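HhaI Restriction Endonuclease (Haemophilus parahaemolyticus, PDB 6UKF) recognises the sequence GCGC in double-stranded DNA and cleaves it as a type II restriction endonuclease, probably defending its bacterium against foreign DNA. Local coordinates at residues 51-56 against 229-234; 58-63 against 225-230. All coordinates share one frame; numbering follows the deposited sequence.

In the fold
Contacts 1 and 2 are two successive zones of one pairing, that of strand 51-62 with strand 228-236. The two strands are neighbours inside an antiparallel sheet, between strand 67-70 and strand 148-156. Because they run antiparallel, residues 51-56 meet the later part of 228-236, and residues 58-60 meet its first residues and N227 just before them. The contact centres lie 15 Å apart; that of contact 1 is about 8 Å from the centre of the chain, that of contact 2 about 17 Å. A bulge in contact 1 sets the register that contact 2 inherits. Contact 1 meets bases and backbone (DG5 of chain C, DC7 and DA10 of chain B), contact 2 the phosphates of DA5 and DG6 of chain B.

Contact 1. Residues 51-56 against 229-234; sequences HSQCGQ and NVIFSI. With EDO (1,2-ethanediol), chain E; nucleotides of chain B; nucleotides of chain C.
S52 and I234 form an antiparallel hydrogen-bonded pair, I234 N reaching S52 O at 2.8 Å and S52 N reaching I234 O at 3.2 Å, while the axes of 51-56 and 229-234 have their N-to-C directions 148° apart. Q53 then faces S233 as a non-hydrogen-bonded pair, but the next such pair is Q56 with I231, one residue out of step: a beta bulge. The bonds confirm it, since C54 N gives to F232 O (2.8 Å) whereas F232 N gives to G55 O (3.0 Å). That same G55 carbonyl oxygen lies at the edge of the F232 ring, near its plane. Towards the other end, C54 CB packs on I234 CG2 at 3.6 Å.

Q53, S233, Q56 and I231 share one face. With CG anti to its carbonyl carbon (chi1 -64°) and the chain extended beyond, Q53 slants across I231, OE1 coming 3.3 Å from I231 CD1. R155 bonds that OE1, which fixes the amide with NE2 directed to O6 of DG5 of chain C, 3.1 Å away and nearly straight at 172°. Q56 NE2 instead holds OP2 of DC7 of chain B at 2.8 Å, and a water accepts from Q56 NE2 and donates to N229 OD1; K157 bonds Q56 OE1. The chemistry is consistent with Q53 reading a guanine in the major groove while Q56 grips the phosphate backbone.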
# COMPACT_ATOMS: atom_id res chain seq x y z
N HIS A 51 9.14 6.90 5.72
CA HIS A 51 7.95 6.64 6.53
C HIS A 51 6.89 6.07 5.60
O HIS A 51 6.31 6.80 4.79
CB HIS A 51 7.46 7.92 7.19
CG HIS A 51 8.50 8.57 8.06
ND1 HIS A 51 8.76 8.16 9.34
CD2 HIS A 51 9.34 9.60 7.81
CE1 HIS A 51 9.72 8.90 9.85
NE2 HIS A 51 10.09 9.79 8.94
N SER A 52 6.65 4.77 5.71
CA SER A 52 5.79 4.04 4.80
C SER A 52 4.96 3.03 5.58
O SER A 52 5.19 2.79 6.77
CB SER A 52 6.62 3.27 3.76
OG SER A 52 7.43 4.14 2.99
N GLN A 53 4.01 2.42 4.89
CA GLN A 53 3.33 1.23 5.36
C GLN A 53 3.88 0.04 4.58
O GLN A 53 4.65 0.21 3.63
CB GLN A 53 1.82 1.41 5.26
CG GLN A 53 1.35 2.54 6.18
CD GLN A 53 -0.13 2.85 6.07
OE1 GLN A 53 -0.91 2.49 6.95
NE2 GLN A 53 -0.51 3.54 5.00
N CYS A 54 3.62 -1.15 5.09
CA CYS A 54 4.38 -2.31 4.62
C CYS A 54 3.61 -3.62 4.70
O CYS A 54 4.11 -4.62 5.21
CB CYS A 54 5.72 -2.38 5.37
SG CYS A 54 7.06 -3.09 4.41
N GLY A 55 2.37 -3.63 4.23
CA GLY A 55 1.58 -4.85 4.17
C GLY A 55 0.42 -4.83 5.15
O GLY A 55 0.38 -4.06 6.11
N GLN A 56 -0.56 -5.70 4.88
CA GLN A 56 -1.78 -5.74 5.68
C GLN A 56 -2.49 -7.07 5.49
O GLN A 56 -2.18 -7.84 4.57
CB GLN A 56 -2.72 -4.61 5.27
CG GLN A 56 -3.22 -4.73 3.83
CD GLN A 56 -4.47 -3.93 3.60
OE1 GLN A 56 -4.43 -2.70 3.52
NE2 GLN A 56 -5.61 -4.61 3.52
N ASN A 229 -8.22 -3.77 9.07
CA ASN A 229 -7.05 -4.59 8.72
C ASN A 229 -5.92 -4.38 9.72
O ASN A 229 -5.74 -3.27 10.25
CB ASN A 229 -6.53 -4.28 7.31
CG ASN A 229 -6.60 -2.81 6.92
OD1 ASN A 229 -7.10 -2.47 5.84
ND2 ASN A 229 -6.09 -1.93 7.77
N VAL A 230 -5.22 -5.47 10.00
CA VAL A 230 -3.89 -5.37 10.56
C VAL A 230 -2.99 -4.79 9.49
O VAL A 230 -3.02 -5.24 8.34
CB VAL A 230 -3.40 -6.75 11.00
CG1 VAL A 230 -1.97 -6.70 11.47
CG2 VAL A 230 -4.31 -7.30 12.10
N ILE A 231 -2.22 -3.76 9.83
CA ILE A 231 -1.42 -3.05 8.84
C ILE A 231 -0.13 -2.58 9.49
O ILE A 231 -0.13 -2.14 10.65
CB ILE A 231 -2.24 -1.92 8.17
CG1 ILE A 231 -1.40 -1.20 7.12
CG2 ILE A 231 -2.77 -0.95 9.22
CD1 ILE A 231 -2.24 -0.44 6.12
N PHE A 232 0.96 -2.70 8.75
CA PHE A 232 2.30 -2.46 9.28
C PHE A 232 2.82 -1.11 8.83
O PHE A 232 2.64 -0.71 7.68
CB PHE A 232 3.24 -3.57 8.82
CG PHE A 232 2.81 -4.93 9.29
CD1 PHE A 232 1.99 -5.72 8.51
CD2 PHE A 232 3.17 -5.38 10.55
CE1 PHE A 232 1.57 -6.96 8.96
CE2 PHE A 232 2.75 -6.62 11.00
CZ PHE A 232 1.95 -7.41 10.21
N SER A 233 3.45 -0.40 9.76
CA SER A 233 4.11 0.87 9.48
C SER A 233 5.59 0.71 9.74
O SER A 233 6.01 0.00 10.66
CB SER A 233 3.55 1.98 10.36
OG SER A 233 2.22 2.29 9.99
N ILE A 234 6.40 1.36 8.91
CA ILE A 234 7.85 1.26 9.01
C ILE A 234 8.44 2.66 8.99
O ILE A 234 7.92 3.58 8.34
CB ILE A 234 8.46 0.37 7.91
CG1 ILE A 234 8.27 0.98 6.52
CG2 ILE A 234 7.84 -1.02 7.98
CD1 ILE A 234 8.92 0.16 5.41
C1 EDO E . 6.95 11.07 4.13
O1 EDO E . 6.60 11.00 5.52
C2 EDO E . 7.43 9.71 3.64
O2 EDO E . 8.72 9.42 4.20
P DA B 10 5.40 4.00 0.18
OP1 DA B 10 6.73 4.50 -0.22
OP2 DA B 10 5.21 2.57 0.53
O5' DA B 10 4.85 4.81 1.45
C5' DA B 10 5.17 6.18 1.62
C4' DA B 10 3.98 7.04 1.27
O4' DA B 10 2.84 6.68 2.11
C3' DA B 10 4.19 8.54 1.47
O3' DA B 10 3.53 9.23 0.43
C2' DA B 10 3.59 8.79 2.85
C1' DA B 10 2.44 7.80 2.88
N9 DA B 10 2.08 7.30 4.21
C8 DA B 10 2.93 6.82 5.16
N7 DA B 10 2.32 6.42 6.25
C5 DA B 10 0.98 6.63 5.98
C6 DA B 10 -0.18 6.40 6.74
N6 DA B 10 -0.16 5.89 7.97
N1 DA B 10 -1.37 6.73 6.18
C2 DA B 10 -1.37 7.24 4.94
N3 DA B 10 -0.35 7.50 4.14
C4 DA B 10 0.82 7.17 4.72
P DC B 7 -5.44 -8.07 1.93
OP1 DC B 7 -4.77 -9.39 1.89
OP2 DC B 7 -5.74 -7.42 3.22
O5' DC B 7 -4.57 -7.06 1.05
C5' DC B 7 -4.11 -7.49 -0.22
C4' DC B 7 -3.36 -6.39 -0.93
O4' DC B 7 -4.29 -5.37 -1.36
C3' DC B 7 -2.29 -5.68 -0.09
O3' DC B 7 -1.09 -5.59 -0.85
C2' DC B 7 -2.91 -4.32 0.20
C1' DC B 7 -3.78 -4.10 -1.03
N1 DC B 7 -4.91 -3.17 -0.81
C2 DC B 7 -5.11 -2.11 -1.69
O2 DC B 7 -4.35 -1.97 -2.67
N3 DC B 7 -6.14 -1.25 -1.46
C4 DC B 7 -6.93 -1.43 -0.40
N4 DC B 7 -7.93 -0.57 -0.21
C5 DC B 7 -6.74 -2.51 0.50
C6 DC B 7 -5.73 -3.35 0.26
P DG C 5 -11.44 8.23 6.72
OP1 DG C 5 -12.70 8.99 6.54
OP2 DG C 5 -11.48 6.92 7.42
O5' DG C 5 -10.81 8.04 5.27
C5' DG C 5 -10.56 9.18 4.46
C4' DG C 5 -9.97 8.73 3.16
O4' DG C 5 -8.61 8.25 3.38
C3' DG C 5 -10.72 7.55 2.52
O3' DG C 5 -10.72 7.65 1.12
C2' DG C 5 -9.90 6.36 3.01
C1' DG C 5 -8.50 6.95 2.87
N9 DG C 5 -7.45 6.22 3.55
C8 DG C 5 -7.47 5.70 4.82
N7 DG C 5 -6.36 5.08 5.13
C5 DG C 5 -5.57 5.20 3.98
C6 DG C 5 -4.26 4.72 3.71
O6 DG C 5 -3.51 4.07 4.44
N1 DG C 5 -3.85 5.06 2.42
C2 DG C 5 -4.60 5.77 1.52
N2 DG C 5 -4.04 6.00 0.33
N3 DG C 5 -5.82 6.22 1.76
C4 DG C 5 -6.24 5.89 3.01
O HOH W 1 -8.37 -3.42 3.59

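Contact 2. Residues 58-63 against 225-230; sequences VLIPNR and TFNANV. With nucleotides of chain B.
L59 and V230 meet because chi1 of L59 (-66°) sets CG anti to its carbonyl carbon and an extended chi2 carries CD1 out to V230 CG2, at 3.6 Å. They belong to the antiparallel sheet pairing of strands 51-62 and 228-236, which diverges here: the N-to-C directions of 58-62 and 228-230 are 125° apart. V58 is turned differently: its CG1 stands anti to the backbone N and comes 3.4 Å from A228 O, while its CG2 lies 4.1 Å from N229 CB.

V58 opposite N229 makes a non-hydrogen-bonded pair, and beyond it a single direct backbone bond crosses the two segments, L59 N to A228 O at 3.2 Å. In the same L59-A228 pair the second bond is replaced by a water, which donates to L59 O and accepts from A228 N, so the strands stay joined where they have drawn too far apart for a direct bond. L59 O also receives a bond from the hydroxyl of Y154.

The side chains of L59 and V230 cross at a slant on the apolar side of the sheet, where M89 of helix 80-91 packs on both, and F68 and Y70 add to the cover of L59. V58 lies on the other side, its CG2 against the sugar-phosphate backbone of DG6 of chain B. T225 and N227, just ahead of A228, extend this DNA surface to two successive phosphates. T225 OG1 donates to OP2 of DA5 of chain B at 2.6 Å, and N227 ND2 donates to OP2 of DG6 of chain B at 2.7 Å, nearly straight at 175°.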
# COMPACT_ATOMS: atom_id res chain seq x y z
N VAL A 58 -6.89 -8.30 6.31
CA VAL A 58 -8.17 -7.99 6.94
C VAL A 58 -8.52 -9.08 7.95
O VAL A 58 -8.38 -10.28 7.68
CB VAL A 58 -9.26 -7.83 5.87
CG1 VAL A 58 -10.63 -7.71 6.52
CG2 VAL A 58 -8.98 -6.62 5.00
N LEU A 59 -8.98 -8.65 9.12
CA LEU A 59 -9.53 -9.55 10.13
C LEU A 59 -10.96 -9.14 10.43
O LEU A 59 -11.26 -7.94 10.55
CB LEU A 59 -8.73 -9.49 11.43
CG LEU A 59 -7.29 -9.99 11.39
CD1 LEU A 59 -6.68 -9.91 12.78
CD2 LEU A 59 -7.19 -11.41 10.85
N ILE A 60 -11.84 -10.12 10.55
CA ILE A 60 -13.26 -9.90 10.80
C ILE A 60 -13.54 -10.29 12.25
O ILE A 60 -13.27 -11.43 12.64
CB ILE A 60 -14.14 -10.71 9.83
CG1 ILE A 60 -13.80 -10.36 8.38
CG2 ILE A 60 -15.61 -10.47 10.14
CD1 ILE A 60 -13.99 -8.90 8.02
N PRO A 61 -14.07 -9.38 13.08
CA PRO A 61 -14.39 -9.77 14.46
C PRO A 61 -15.56 -10.74 14.49
O PRO A 61 -16.60 -10.51 13.85
CB PRO A 61 -14.75 -8.44 15.14
CG PRO A 61 -15.15 -7.54 14.02
CD PRO A 61 -14.37 -7.96 12.82
N ASN A 62 -15.39 -11.84 15.21
CA ASN A 62 -16.45 -12.81 15.46
C ASN A 62 -16.89 -12.61 16.91
O ASN A 62 -16.24 -13.11 17.83
CB ASN A 62 -15.97 -14.23 15.19
CG ASN A 62 -17.09 -15.25 15.31
OD1 ASN A 62 -18.01 -15.10 16.12
ND2 ASN A 62 -17.03 -16.30 14.50
N ARG A 63 -17.98 -11.88 17.10
CA ARG A 63 -18.43 -11.50 18.43
C ARG A 63 -19.13 -12.63 19.16
O ARG A 63 -19.31 -12.54 20.38
CB ARG A 63 -19.33 -10.27 18.33
CG ARG A 63 -18.64 -9.10 17.64
CD ARG A 63 -19.53 -7.90 17.42
NE ARG A 63 -18.88 -6.95 16.51
CZ ARG A 63 -17.96 -6.07 16.88
NH1 ARG A 63 -17.56 -6.00 18.15
NH2 ARG A 63 -17.42 -5.26 15.98
N THR A 225 -17.38 0.30 1.80
CA THR A 225 -16.83 -0.80 2.58
C THR A 225 -15.83 -0.24 3.59
O THR A 225 -14.89 0.47 3.22
CB THR A 225 -16.14 -1.80 1.66
OG1 THR A 225 -17.07 -2.28 0.68
CG2 THR A 225 -15.60 -2.98 2.46
N PHE A 226 -16.02 -0.58 4.86
CA PHE A 226 -15.25 -0.02 5.98
C PHE A 226 -14.73 -1.13 6.88
O PHE A 226 -14.94 -1.13 8.09
CB PHE A 226 -16.08 0.97 6.80
CG PHE A 226 -16.41 2.24 6.08
CD1 PHE A 226 -15.61 3.36 6.23
CD2 PHE A 226 -17.52 2.31 5.25
CE1 PHE A 226 -15.92 4.54 5.57
CE2 PHE A 226 -17.83 3.49 4.59
CZ PHE A 226 -17.02 4.60 4.75
N ASN A 227 -14.07 -2.12 6.29
CA ASN A 227 -13.52 -3.21 7.08
C ASN A 227 -12.18 -2.80 7.71
O ASN A 227 -11.59 -1.78 7.36
CB ASN A 227 -13.38 -4.48 6.24
CG ASN A 227 -14.72 -5.08 5.88
OD1 ASN A 227 -15.72 -4.84 6.56
ND2 ASN A 227 -14.76 -5.87 4.81
N ALA A 228 -11.72 -3.61 8.66
CA ALA A 228 -10.54 -3.31 9.45
C ALA A 228 -9.43 -4.30 9.13
O ALA A 228 -9.68 -5.50 8.96
CB ALA A 228 -10.86 -3.37 10.95
N ASN A 229 -8.22 -3.77 9.07
CA ASN A 229 -7.05 -4.59 8.72
C ASN A 229 -5.92 -4.38 9.72
O ASN A 229 -5.74 -3.27 10.25
CB ASN A 229 -6.53 -4.28 7.31
CG ASN A 229 -6.60 -2.81 6.92
OD1 ASN A 229 -7.10 -2.47 5.84
ND2 ASN A 229 -6.09 -1.93 7.77
N VAL A 230 -5.22 -5.47 10.00
CA VAL A 230 -3.89 -5.37 10.56
C VAL A 230 -2.99 -4.79 9.49
O VAL A 230 -3.02 -5.24 8.34
CB VAL A 230 -3.40 -6.75 11.00
CG1 VAL A 230 -1.97 -6.70 11.47
CG2 VAL A 230 -4.31 -7.30 12.10
P DG B 6 -12.25 -7.71 2.73
OP1 DG B 6 -12.26 -9.01 3.44
OP2 DG B 6 -12.53 -6.46 3.49
O5' DG B 6 -10.84 -7.54 2.00
C5' DG B 6 -10.39 -8.56 1.13
C4' DG B 6 -9.09 -8.17 0.48
O4' DG B 6 -9.32 -7.08 -0.45
C3' DG B 6 -8.00 -7.67 1.44
O3' DG B 6 -6.77 -8.26 1.06
C2' DG B 6 -8.03 -6.16 1.27
C1' DG B 6 -8.41 -6.02 -0.19
N9 DG B 6 -9.07 -4.77 -0.55
C8 DG B 6 -10.07 -4.12 0.12
N7 DG B 6 -10.47 -3.03 -0.47
C5 DG B 6 -9.68 -2.96 -1.62
C6 DG B 6 -9.66 -1.99 -2.66
O6 DG B 6 -10.35 -0.97 -2.78
N1 DG B 6 -8.71 -2.30 -3.63
C2 DG B 6 -7.89 -3.41 -3.61
N2 DG B 6 -7.04 -3.54 -4.63
N3 DG B 6 -7.91 -4.32 -2.64
C4 DG B 6 -8.82 -4.03 -1.69
P DA B 5 -18.39 -5.76 0.96
OP1 DA B 5 -18.95 -6.82 1.83
OP2 DA B 5 -18.59 -4.34 1.31
O5' DA B 5 -16.83 -6.04 0.80
C5' DA B 5 -16.41 -7.30 0.33
C4' DA B 5 -14.96 -7.27 -0.06
O4' DA B 5 -14.76 -6.40 -1.18
C3' DA B 5 -14.01 -6.76 1.03
O3' DA B 5 -13.28 -7.86 1.52
C2' DA B 5 -13.14 -5.70 0.35
C1' DA B 5 -13.43 -5.92 -1.13
N9 DA B 5 -13.35 -4.76 -1.98
C8 DA B 5 -14.10 -3.62 -1.89
N7 DA B 5 -13.83 -2.74 -2.83
C5 DA B 5 -12.85 -3.36 -3.60
C6 DA B 5 -12.15 -2.96 -4.75
N6 DA B 5 -12.33 -1.78 -5.35
N1 DA B 5 -11.25 -3.82 -5.26
C2 DA B 5 -11.06 -5.00 -4.66
N3 DA B 5 -11.67 -5.49 -3.58
C4 DA B 5 -12.56 -4.61 -3.09
O HOH W 2 -13.03 -6.01 9.41